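PDB 4J35: phosphotriesterase, putative from Deinococcus radiodurans, which probably hydrolyses lactones as a metal-dependent member of the phosphotriesterase family, and is here engineered toward organophosphate hydrolysis. Local coordinates for residues I200-M205 / R215-H220; I224-I229 / T248-E253. The protein carries 7 engineered substitutions. All coordinates share one frame; numbering follows the deposited sequence.

Interaction 1 (I200-M205 / R215-H220); sequences IMIGHM and RETLRH. With CO (cobalt (II) ion), chain B.
T217 sits on helix 211-218 and faces I202 of strand 200-202 and M205 of the turn after it. Its two side-chain branches do different work. The methyl CG2 meets I202, and the hydroxyl side meets M205. T217 CG2 lies 4.0 Å from I202 CG1, and the two side chains pass each other at a slant. This is a plain methyl-to-methylene contact. M205 comes from just beyond the strand and meets T217 tip to tip. The methyl M205 CE lies 3.4 Å from T217 OG1 and 3.9 Å from T217 CB. The sulfur M205 SD stays farther off, 4.1 Å from T217 OG1. The M205 chain bends at both later torsions (chi2 -76°, chi3 -59°), and the methyl, rather than the sulfur, leads toward the threonine. No hydrogen bond joins the two segments. The T217 hydroxyl is hydrogen-bonded to the carbonyl of Y213, one turn earlier in its own helix. The polar atom is therefore satisfied although it lies in an apolar setting. All three touching residues are buried. P184 and Q186 of helix 183-192 border the contact, as does I224 of the next strand. H204 follows the strand, and its ring reaches the metal instead of the helix. H204 NE2 binds cobalt at 2.0 Å, and H176 binds the same ion. K143 is also a ligand of this metal, probably as a carbamate. The contact is the strand-to-helix half of a parallel beta-alpha-beta unit. In the TIM barrel of this family, the metal ligand is carried at the C-terminal end of the barrel strand.

Interaction 2 (I224-I229 / T248-E253); sequences IAFDRI and TTLLGE
This is a small apolar contact between a barrel strand and the helix that follows it. L250 of helix 240-251 meets F226 and I224 of strand 223-226. Strand and helix belong to the beta-alpha-beta unit that continues into strand 259-261. Every touching residue is buried, and no hydrogen bond crosses between the segments. The backbones stay well apart, with the CA atoms of I224 and L250 11.0 Å from each other. The side chains bridge that distance. One methyl of L250, CD1, makes both contacts. L250 CD1 lies 4.0 Å from F226 CZ, the far end of the ring. It approaches the ring at its edge, close to the ring plane, and not over a face. L250 CD1 is also 4.3 Å from I224 CD1, a looser methyl-to-methyl contact. L250 reaches this far because CD1 is anti to CA (chi2 174°), extending the side chain. F226 has CG anti to its carbonyl carbon (chi1 -75°), and this brings the end of the ring to L250. I224 and F226 are two residues apart, so both point to the same side of the strand, toward the helix. The ring of F226 also meets that of H214, with the planes only about 20° apart. V246 and L247 of helix 240-251 touch the F226 side chain as well. L259 of strand 259-261 touches both I224 and L250. Strand 223-226 itself is held in the parallel sheet by backbone hydrogen bonds on its two flanks. A225 pairs with I202 of strand 200-202, and F226 pairs with L260 of strand 259-261.

In the fold
The two contacts follow one another along the chain and neither nest nor cross. Interaction 1 closes first, joining strand 200-202 to helix 211-218; nine residues separate its segments 200-205 and 215-220. The chain then enters strand 223-226, where interaction 2 opens. It closes on helix 240-251, with eighteen residues between segments 224-229 and 248-253. The strands are parallel neighbours in one sheet, so the contacts are successive steps round the barrel, with centres 10 Å apart. They also touch directly. A salt bridge joins R215 NH1 and E253 OE2 at 2.5 Å, linking the two helix-side segments. Nearer the cobalt site, H204 ND1 and D227 OD1 lie 2.6 Å apart, a probable hydrogen bond.

Interaction 1 (I200-M205 / R215-H220)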
ATOM      1  N   ILE A 200     -11.804   2.736  -1.540  1.00 32.48           N
ATOM      2  CA  ILE A 200     -10.828   3.426  -0.708  1.00 32.63           C
ATOM      3  C   ILE A 200     -10.334   2.431   0.355  1.00 30.83           C
ATOM      4  O   ILE A 200     -11.139   1.763   1.015  1.00 30.36           O
ATOM      5  CB  ILE A 200     -11.470   4.624   0.001  1.00 42.15           C
ATOM      6  CG1 ILE A 200     -11.738   5.740  -1.026  1.00 39.69           C
ATOM      7  CG2 ILE A 200     -10.588   5.107   1.132  1.00 36.40           C
ATOM      8  CD1 ILE A 200     -12.558   6.885  -0.482  1.00 30.19           C
ATOM      9  N   MET A 201      -9.017   2.317   0.493  1.00 33.37           N
ATOM     10  CA  MET A 201      -8.446   1.469   1.524  1.00 31.41           C
ATOM     11  C   MET A 201      -7.599   2.358   2.414  1.00 29.22           C
ATOM     12  O   MET A 201      -6.557   2.894   1.981  1.00 32.22           O
ATOM     13  CB  MET A 201      -7.559   0.347   0.918  1.00 36.70           C
ATOM     14  CG  MET A 201      -7.205  -0.674   1.925  1.00 35.00           C
ATOM     15  SD  MET A 201      -6.200  -2.030   1.193  1.00 32.08           S
ATOM     16  CE  MET A 201      -4.628  -1.189   1.148  1.00 37.98           C
ATOM     17  N   ILE A 202      -8.011   2.524   3.662  1.00 32.03           N
ATOM     18  CA  ILE A 202      -7.240   3.384   4.541  1.00 28.72           C
ATOM     19  C   ILE A 202      -6.177   2.506   5.133  1.00 28.31           C
ATOM     20  O   ILE A 202      -6.492   1.486   5.751  1.00 31.36           O
ATOM     21  CB  ILE A 202      -8.044   3.934   5.699  1.00 35.23           C
ATOM     22  CG1 ILE A 202      -9.246   4.744   5.162  1.00 35.04           C
ATOM     23  CG2 ILE A 202      -7.163   4.773   6.621  1.00 28.99           C
ATOM     24  CD1 ILE A 202      -8.843   5.966   4.246  1.00 35.98           C
ATOM     25  N   GLY A 203      -4.935   2.901   4.938  1.00 29.16           N
ATOM     26  CA  GLY A 203      -3.830   2.031   5.308  1.00 31.23           C
ATOM     27  C   GLY A 203      -3.222   2.197   6.680  1.00 32.64           C
ATOM     28  O   GLY A 203      -3.477   3.152   7.400  1.00 35.12           O
ATOM     29  N   HIS A 204      -2.368   1.227   7.012  1.00 33.58           N
ATOM     30  CA  HIS A 204      -1.634   1.176   8.267  1.00 29.25           C
ATOM     31  C   HIS A 204      -2.527   1.314   9.501  1.00 32.53           C
ATOM     32  O   HIS A 204      -2.103   1.852  10.539  1.00 35.34           O
ATOM     33  CB  HIS A 204      -0.489   2.225   8.273  1.00 33.55           C
ATOM     34  CG  HIS A 204       0.417   2.178   7.076  1.00 32.41           C
ATOM     35  ND1 HIS A 204       0.626   1.038   6.326  1.00 32.84           N
ATOM     36  CD2 HIS A 204       1.177   3.140   6.503  1.00 30.25           C
ATOM     37  CE1 HIS A 204       1.490   1.304   5.353  1.00 28.29           C
ATOM     38  NE2 HIS A 204       1.829   2.576   5.432  1.00 30.75           N
ATOM     39  N   MET A 205      -3.740   0.784   9.405  1.00 34.44           N
ATOM     40  CA  MET A 205      -4.698   0.871  10.497  1.00 34.08           C
ATOM     41  C   MET A 205      -4.382  -0.068  11.616  1.00 42.77           C
ATOM     42  O   MET A 205      -4.941   0.047  12.693  1.00 44.34           O
ATOM     43  CB  MET A 205      -6.127   0.681   9.977  1.00 37.69           C
ATOM     44  CG  MET A 205      -6.574   1.843   9.143  1.00 36.27           C
ATOM     45  SD  MET A 205      -7.011   3.304  10.173  1.00 38.67           S
ATOM     46  CE  MET A 205      -8.298   2.582  11.176  1.00 36.90           C
ATOM     47  N   ARG A 215     -13.457   1.368  14.253  1.00 40.51           N
ATOM     48  CA  ARG A 215     -14.905   1.405  14.018  1.00 45.26           C
ATOM     49  C   ARG A 215     -15.312   2.776  13.486  1.00 42.18           C
ATOM     50  O   ARG A 215     -16.124   2.915  12.571  1.00 43.72           O
ATOM     51  CB  ARG A 215     -15.629   1.092  15.310  1.00 39.26           C
ATOM     52  CG  ARG A 215     -15.578  -0.397  15.648  1.00 37.28           C
ATOM     53  CD  ARG A 215     -16.477  -0.748  16.784  1.00 48.85           C
ATOM     54  NE  ARG A 215     -15.856  -0.442  18.053  1.00 53.04           N
ATOM     55  CZ  ARG A 215     -15.439  -1.339  18.931  1.00 40.02           C
ATOM     56  NH1 ARG A 215     -15.567  -2.645  18.707  1.00 51.54           N
ATOM     57  NH2 ARG A 215     -14.864  -0.907  20.048  1.00 46.37           N
ATOM     58  N   GLU A 216     -14.698   3.799  14.035  1.00 37.49           N
ATOM     59  CA  GLU A 216     -14.978   5.135  13.534  1.00 45.28           C
ATOM     60  C   GLU A 216     -14.610   5.332  12.059  1.00 49.22           C
ATOM     61  O   GLU A 216     -15.330   5.970  11.313  1.00 46.98           O
ATOM     62  CB  GLU A 216     -14.255   6.176  14.360  1.00 48.43           C
ATOM     63  CG  GLU A 216     -14.648   7.558  13.964  1.00 67.17           C
ATOM     64  CD  GLU A 216     -13.977   8.613  14.803  1.00 74.03           C
ATOM     65  OE1 GLU A 216     -13.281   8.235  15.766  1.00 73.71           O
ATOM     66  OE2 GLU A 216     -14.163   9.813  14.486  1.00 77.27           O
ATOM     67  N   THR A 217     -13.467   4.801  11.634  1.00 39.24           N
ATOM     68  CA  THR A 217     -13.098   4.874  10.244  1.00 35.71           C
ATOM     69  C   THR A 217     -14.074   4.121   9.356  1.00 31.63           C
ATOM     70  O   THR A 217     -14.455   4.621   8.271  1.00 37.03           O
ATOM     71  CB  THR A 217     -11.623   4.263  10.047  1.00 30.98           C
ATOM     72  OG1 THR A 217     -10.740   4.895  10.969  1.00 37.51           O
ATOM     73  CG2 THR A 217     -11.124   4.535   8.665  1.00 34.19           C
ATOM     74  N   LEU A 218     -14.490   2.927   9.823  1.00 33.57           N
ATOM     75  CA  LEU A 218     -15.286   1.982   9.032  1.00 31.48           C
ATOM     76  C   LEU A 218     -16.680   2.569   8.787  1.00 42.53           C
ATOM     77  O   LEU A 218     -17.368   2.253   7.830  1.00 39.49           O
ATOM     78  CB  LEU A 218     -15.444   0.656   9.751  1.00 35.20           C
ATOM     79  CG  LEU A 218     -14.126  -0.158   9.597  1.00 31.26           C
ATOM     80  CD1 LEU A 218     -14.086  -1.249  10.614  1.00 39.58           C
ATOM     81  CD2 LEU A 218     -14.085  -0.710   8.186  1.00 35.41           C
ATOM     82  N   ARG A 219     -17.048   3.433   9.693  1.00 32.33           N
ATOM     83  CA  ARG A 219     -18.312   4.187   9.599  1.00 56.37           C
ATOM     84  C   ARG A 219     -18.520   4.928   8.251  1.00 46.17           C
ATOM     85  O   ARG A 219     -19.661   5.205   7.851  1.00 39.63           O
ATOM     86  CB  ARG A 219     -18.336   5.187  10.754  1.00 44.05           C
ATOM     87  CG  ARG A 219     -19.598   5.950  10.924  1.00 70.84           C
ATOM     88  CD  ARG A 219     -20.530   5.182  11.844  1.00 78.04           C
ATOM     89  NE  ARG A 219     -20.263   5.467  13.256  1.00 90.26           N
ATOM     90  CZ  ARG A 219     -21.007   6.264  14.023  1.00 88.31           C
ATOM     91  NH1 ARG A 219     -22.091   6.864  13.533  1.00 77.96           N
ATOM     92  NH2 ARG A 219     -20.676   6.457  15.295  1.00 94.83           N
ATOM     93  N   HIS A 220     -17.429   5.253   7.548  1.00 38.33           N
ATOM     94  CA  HIS A 220     -17.500   6.040   6.321  1.00 31.84           C
ATOM     95  C   HIS A 220     -17.688   5.187   5.108  1.00 45.15           C
ATOM     96  O   HIS A 220     -17.782   5.704   3.991  1.00 40.64           O
ATOM     97  CB  HIS A 220     -16.258   6.920   6.188  1.00 38.15           C
ATOM     98  CG  HIS A 220     -16.193   7.992   7.221  1.00 42.09           C
ATOM     99  ND1 HIS A 220     -15.427   7.885   8.357  1.00 40.10           N
ATOM    100  CD2 HIS A 220     -16.868   9.161   7.331  1.00 38.69           C
ATOM    101  CE1 HIS A 220     -15.593   8.960   9.105  1.00 40.27           C
ATOM    102  NE2 HIS A 220     -16.475   9.745   8.510  1.00 41.26           N
TER
HETATM  103 CO    CO B 401       3.181   3.660   4.426  1.00 31.63          CO

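Interaction 2 (I224-I229 / T248-E253)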
ATOM      1  N   ILE A 224     -10.295  -0.926   5.471  1.00 32.77           N
ATOM      2  CA  ILE A 224      -9.131  -0.574   6.232  1.00 30.29           C
ATOM      3  C   ILE A 224      -8.197  -1.745   6.142  1.00 29.20           C
ATOM      4  O   ILE A 224      -8.677  -2.870   6.062  1.00 32.54           O
ATOM      5  CB  ILE A 224      -9.470  -0.257   7.693  1.00 30.32           C
ATOM      6  CG1 ILE A 224     -10.137  -1.404   8.390  1.00 31.93           C
ATOM      7  CG2 ILE A 224     -10.437   0.946   7.730  1.00 34.52           C
ATOM      8  CD1 ILE A 224     -10.191  -1.228   9.934  1.00 32.26           C
ATOM      9  N   ALA A 225      -6.913  -1.432   6.133  1.00 30.08           N
ATOM     10  CA  ALA A 225      -5.891  -2.499   6.014  1.00 28.45           C
ATOM     11  C   ALA A 225      -5.029  -2.534   7.240  1.00 29.06           C
ATOM     12  O   ALA A 225      -4.485  -1.517   7.671  1.00 33.05           O
ATOM     13  CB  ALA A 225      -5.046  -2.229   4.840  1.00 29.01           C
ATOM     14  N   PHE A 226      -4.844  -3.753   7.743  1.00 35.13           N
ATOM     15  CA  PHE A 226      -3.834  -4.084   8.715  1.00 33.36           C
ATOM     16  C   PHE A 226      -2.690  -4.526   7.814  1.00 31.07           C
ATOM     17  O   PHE A 226      -2.609  -5.708   7.442  1.00 32.80           O
ATOM     18  CB  PHE A 226      -4.353  -5.241   9.590  1.00 37.13           C
ATOM     19  CG  PHE A 226      -5.402  -4.819  10.606  1.00 36.37           C
ATOM     20  CD1 PHE A 226      -6.613  -4.287  10.212  1.00 38.20           C
ATOM     21  CD2 PHE A 226      -5.152  -4.970  11.958  1.00 39.20           C
ATOM     22  CE1 PHE A 226      -7.543  -3.925  11.152  1.00 36.38           C
ATOM     23  CE2 PHE A 226      -6.055  -4.606  12.889  1.00 42.74           C
ATOM     24  CZ  PHE A 226      -7.266  -4.065  12.495  1.00 39.52           C
ATOM     25  N   ASP A 227      -1.861  -3.572   7.380  1.00 31.29           N
ATOM     26  CA  ASP A 227      -0.962  -3.865   6.289  1.00 35.47           C
ATOM     27  C   ASP A 227       0.529  -3.763   6.620  1.00 32.76           C
ATOM     28  O   ASP A 227       1.344  -3.707   5.705  1.00 30.90           O
ATOM     29  CB  ASP A 227      -1.296  -3.018   5.077  1.00 31.62           C
ATOM     30  CG  ASP A 227      -1.324  -1.528   5.395  1.00 41.92           C
ATOM     31  OD1 ASP A 227      -0.806  -1.136   6.452  1.00 36.05           O
ATOM     32  OD2 ASP A 227      -1.905  -0.756   4.607  1.00 33.32           O
ATOM     33  N   ARG A 228       0.874  -3.746   7.904  1.00 33.66           N
ATOM     34  CA  ARG A 228       2.294  -3.846   8.301  1.00 31.13           C
ATOM     35  C   ARG A 228       2.496  -5.073   9.208  1.00 37.10           C
ATOM     36  O   ARG A 228       3.309  -5.060  10.146  1.00 36.68           O
ATOM     37  CB  ARG A 228       2.753  -2.562   8.988  1.00 37.68           C
ATOM     38  CG  ARG A 228       2.219  -1.305   8.284  1.00 38.65           C
ATOM     39  CD  ARG A 228       2.791  -0.038   8.834  1.00 37.82           C
ATOM     40  NE  ARG A 228       4.102   0.241   8.275  1.00 42.45           N
ATOM     41  CZ  ARG A 228       4.848   1.285   8.613  1.00 70.50           C
ATOM     42  NH1 ARG A 228       4.387   2.187   9.478  1.00 65.20           N
ATOM     43  NH2 ARG A 228       6.050   1.436   8.064  1.00 64.02           N
ATOM     44  N   ILE A 229       1.743  -6.125   8.916  1.00 34.63           N
ATOM     45  CA  ILE A 229       1.763  -7.335   9.730  1.00 31.79           C
ATOM     46  C   ILE A 229       3.168  -7.926   9.616  1.00 36.83           C
ATOM     47  O   ILE A 229       3.677  -8.104   8.523  1.00 33.27           O
ATOM     48  CB  ILE A 229       0.712  -8.373   9.288  1.00 31.96           C
ATOM     49  CG1 ILE A 229      -0.718  -7.772   9.445  1.00 31.99           C
ATOM     50  CG2 ILE A 229       0.806  -9.641  10.125  1.00 37.74           C
ATOM     51  CD1 ILE A 229      -1.821  -8.661   8.926  1.00 34.56           C
ATOM     52  N   THR A 248      -9.699  -9.775  15.420  1.00 40.68           N
ATOM     53  CA  THR A 248     -10.686 -10.808  15.733  1.00 43.56           C
ATOM     54  C   THR A 248     -11.962 -10.136  16.270  1.00 47.10           C
ATOM     55  O   THR A 248     -13.066 -10.573  15.971  1.00 46.61           O
ATOM     56  CB  THR A 248     -10.157 -11.888  16.703  1.00 49.27           C
ATOM     57  OG1 THR A 248      -9.643 -11.290  17.901  1.00 61.36           O
ATOM     58  CG2 THR A 248      -9.050 -12.666  16.023  1.00 41.01           C
ATOM     59  N   THR A 249     -11.775  -9.087  17.059  1.00 44.81           N
ATOM     60  CA  THR A 249     -12.870  -8.263  17.539  1.00 52.82           C
ATOM     61  C   THR A 249     -13.709  -7.721  16.391  1.00 51.71           C
ATOM     62  O   THR A 249     -14.956  -7.736  16.443  1.00 42.84           O
ATOM     63  CB  THR A 249     -12.323  -7.075  18.320  1.00 52.94           C
ATOM     64  OG1 THR A 249     -11.624  -7.555  19.470  1.00 48.75           O
ATOM     65  CG2 THR A 249     -13.438  -6.121  18.751  1.00 55.04           C
ATOM     66  N   LEU A 250     -13.035  -7.204  15.367  1.00 41.47           N
ATOM     67  CA  LEU A 250     -13.732  -6.517  14.273  1.00 39.25           C
ATOM     68  C   LEU A 250     -14.413  -7.546  13.389  1.00 42.51           C
ATOM     69  O   LEU A 250     -15.524  -7.360  12.928  1.00 38.36           O
ATOM     70  CB  LEU A 250     -12.769  -5.656  13.453  1.00 33.54           C
ATOM     71  CG  LEU A 250     -12.183  -4.432  14.148  1.00 33.38           C
ATOM     72  CD1 LEU A 250     -11.166  -3.775  13.284  1.00 36.60           C
ATOM     73  CD2 LEU A 250     -13.331  -3.397  14.399  1.00 36.59           C
ATOM     74  N   LEU A 251     -13.758  -8.681  13.184  1.00 34.13           N
ATOM     75  CA  LEU A 251     -14.374  -9.775  12.444  1.00 34.34           C
ATOM     76  C   LEU A 251     -15.666 -10.254  13.103  1.00 45.90           C
ATOM     77  O   LEU A 251     -16.628 -10.616  12.417  1.00 40.08           O
ATOM     78  CB  LEU A 251     -13.358 -10.950  12.355  1.00 38.00           C
ATOM     79  CG  LEU A 251     -12.208 -10.705  11.374  1.00 37.63           C
ATOM     80  CD1 LEU A 251     -11.020 -11.754  11.576  1.00 34.07           C
ATOM     81  CD2 LEU A 251     -12.738 -10.798   9.963  1.00 37.27           C
ATOM     82  N   GLY A 252     -15.654 -10.220  14.433  1.00 38.79           N
ATOM     83  CA  GLY A 252     -16.732 -10.699  15.257  1.00 42.23           C
ATOM     84  C   GLY A 252     -17.898  -9.715  15.226  1.00 46.67           C
ATOM     85  O   GLY A 252     -18.976 -10.026  15.707  1.00 45.40           O
ATOM     86  N   GLU A 253     -17.659  -8.541  14.664  1.00 37.38           N
ATOM     87  CA  GLU A 253     -18.667  -7.493  14.551  1.00 34.97           C
ATOM     88  C   GLU A 253     -19.104  -7.366  13.093  1.00 44.28           C
ATOM     89  O   GLU A 253     -19.738  -6.393  12.721  1.00 43.68           O
ATOM     90  CB  GLU A 253     -18.132  -6.178  15.097  1.00 40.50           C
ATOM     91  CG  GLU A 253     -17.795  -6.171  16.606  1.00 45.08           C
ATOM     92  CD  GLU A 253     -17.008  -4.942  17.023  1.00 49.56           C
ATOM     93  OE1 GLU A 253     -16.558  -4.204  16.121  1.00 52.41           O
ATOM     94  OE2 GLU A 253     -16.829  -4.694  18.241  1.00 53.40           O
TER